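Long-range contact in centrosomal protein 43 (Homo sapiens, PDB 2D68), which helps attach microtubules to the centrosome and is required for cilium formation, the part described being its N-terminal dimerisation domain: residues A22-E27 with G72-E77. Residues are numbered along the deposited sequence; the frame is centred on the assembly and turned at random.
Sequences ASLVAE and GPLLLE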
loop_
_atom_site.group_PDB
_atom_site.type_symbol
_atom_site.label_atom_id
_atom_site.label_comp_id
_atom_site.label_asym_id
_atom_site.label_seq_id
_atom_site.Cartn_x
_atom_site.Cartn_y
_atom_site.Cartn_z
ATOM N N ALA B 22 -2.533 -1.554 -6.024
ATOM C CA ALA B 22 -1.310 -0.850 -6.432
ATOM C C ALA B 22 -1.484 0.669 -6.418
ATOM O O ALA B 22 -0.598 1.393 -5.966
ATOM C CB ALA B 22 -0.822 -1.328 -7.795
ATOM N N SER B 23 -2.642 1.137 -6.872
ATOM C CA SER B 23 -2.957 2.569 -6.813
ATOM C C SER B 23 -2.944 3.096 -5.370
ATOM O O SER B 23 -2.443 4.195 -5.111
ATOM C CB SER B 23 -4.323 2.833 -7.464
ATOM O OG SER B 23 -4.326 2.466 -8.831
ATOM N N LEU B 24 -3.461 2.303 -4.429
ATOM C CA LEU B 24 -3.426 2.706 -3.011
ATOM C C LEU B 24 -2.001 2.792 -2.475
ATOM O O LEU B 24 -1.678 3.685 -1.667
ATOM C CB LEU B 24 -4.255 1.750 -2.148
ATOM C CG LEU B 24 -5.769 1.896 -2.281
ATOM C CD1 LEU B 24 -6.451 0.639 -1.745
ATOM C CD2 LEU B 24 -6.298 3.159 -1.579
ATOM N N VAL B 25 -1.145 1.865 -2.896
ATOM C CA VAL B 25 0.273 1.924 -2.526
ATOM C C VAL B 25 0.938 3.195 -3.088
ATOM O O VAL B 25 1.592 3.935 -2.338
ATOM C CB VAL B 25 1.005 0.645 -2.968
ATOM C CG1 VAL B 25 2.538 0.760 -2.713
ATOM C CG2 VAL B 25 0.458 -0.558 -2.200
ATOM N N ALA B 26 0.733 3.478 -4.374
ATOM C CA ALA B 26 1.275 4.712 -4.966
ATOM C C ALA B 26 0.757 5.961 -4.240
ATOM O O ALA B 26 1.525 6.904 -4.008
ATOM C CB ALA B 26 0.979 4.767 -6.458
ATOM N N GLU B 27 -0.523 5.951 -3.843
ATOM C CA GLU B 27 -1.095 7.109 -3.157
ATOM C C GLU B 27 -0.451 7.300 -1.792
ATOM O O GLU B 27 -0.237 8.422 -1.372
ATOM C CB GLU B 27 -2.622 7.012 -3.042
ATOM C CG GLU B 27 -3.292 8.375 -2.683
ATOM C CD GLU B 27 -3.400 8.653 -1.180
ATOM O OE1 GLU B 27 -3.499 7.701 -0.385
ATOM O OE2 GLU B 27 -3.406 9.839 -0.800
ATOM N N GLY B 72 -4.788 11.917 6.264
ATOM C CA GLY B 72 -4.012 10.674 6.169
ATOM C C GLY B 72 -4.065 10.096 4.770
ATOM O O GLY B 72 -4.891 10.507 3.962
ATOM N N PRO B 73 -3.184 9.126 4.475
ATOM C CA PRO B 73 -3.272 8.460 3.176
ATOM C C PRO B 73 -4.573 7.659 3.143
ATOM O O PRO B 73 -5.143 7.347 4.198
ATOM C CB PRO B 73 -2.049 7.522 3.168
ATOM C CG PRO B 73 -1.857 7.213 4.652
ATOM C CD PRO B 73 -2.155 8.537 5.339
ATOM N N LEU B 74 -5.063 7.347 1.955
ATOM C CA LEU B 74 -6.327 6.642 1.872
ATOM C C LEU B 74 -6.258 5.261 2.547
ATOM O O LEU B 74 -7.238 4.800 3.135
ATOM C CB LEU B 74 -6.781 6.557 0.413
ATOM C CG LEU B 74 -8.279 6.462 0.217
ATOM C CD1 LEU B 74 -8.977 7.714 0.749
ATOM C CD2 LEU B 74 -8.554 6.285 -1.282
ATOM N N LEU B 75 -5.103 4.594 2.468
ATOM C CA LEU B 75 -4.938 3.289 3.131
ATOM C C LEU B 75 -5.159 3.372 4.632
ATOM O O LEU B 75 -5.541 2.393 5.266
ATOM C CB LEU B 75 -3.554 2.701 2.845
ATOM C CG LEU B 75 -3.418 1.932 1.540
ATOM C CD1 LEU B 75 -1.963 1.561 1.262
ATOM C CD2 LEU B 75 -4.308 0.668 1.548
ATOM N N LEU B 76 -4.917 4.545 5.224
ATOM C CA LEU B 76 -5.234 4.682 6.650
ATOM C C LEU B 76 -6.732 4.446 6.902
ATOM O O LEU B 76 -7.116 3.761 7.869
ATOM C CB LEU B 76 -4.801 6.050 7.174
ATOM C CG LEU B 76 -5.123 6.211 8.667
ATOM C CD1 LEU B 76 -4.424 5.197 9.518
ATOM C CD2 LEU B 76 -4.784 7.628 9.119
ATOM N N GLU B 77 -7.579 5.009 6.044
ATOM C CA GLU B 77 -9.021 4.865 6.208
ATOM C C GLU B 77 -9.464 3.435 5.927
ATOM O O GLU B 77 -10.321 2.867 6.632
ATOM C CB GLU B 77 -9.756 5.843 5.290
ATOM C CG GLU B 77 -11.253 5.890 5.558
ATOM C CD GLU B 77 -11.653 6.537 6.889
ATOM O OE1 GLU B 77 -10.815 6.775 7.782
ATOM O OE2 GLU B 77 -12.855 6.809 7.037
HETATM O O HOH W 1 -2.932 5.163 0.496
#
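The carboxylate of E27 reaches across from helix 16-31 to the segment leading into helix 74-80, where its OE1 accepts a hydrogen bond from the backbone N of L74 at 2.8 Å. The bond is nearly straight (168° at the hydrogen) and meets OE1 on its syn side, 28° out of the carboxylate plane. Glutamate suits this place because its chain, with CG anti to the backbone N but bent at chi2 (-88°), brings an anionic group to the L74 amide, just at the beginning of the last helix, whose dipole would probably stabilise the charge. A water donates to OE1 of E27 at 2.7 Å; it also donates to O of L24 and accepts from N of L75, joining both backbones. OE2 forms a salt bridge with R54, which probably balances the carboxylate charge and also hydrogen-bonds O of G72. In this all-helical, LisH-containing FOP dimerisation domain, E27 thus links helix 16-31, helix 54-61 and the G72-L74 segment. Beside the polar cluster, leucine suits because its forked end can touch two neighbours. L24 lays its CB against CG of L75 (3.8 Å), and its CD1 lies 3.9 Å from CD2 of L75, whose CD1 comes 3.6 Å from O of L24. The other branch of L24, CD2, meets CD2 of L74 at 3.9 Å. L74 continues on to L57 and L61 of helix 54-61. P73, whose ring carries no amide hydrogen to satisfy, places CB 3.8 Å from OE1 of E27 and packs on F28 and F31. L24 packs on I79 and V25 on L75 of the second subunit, extending this apolar surface into the dimer.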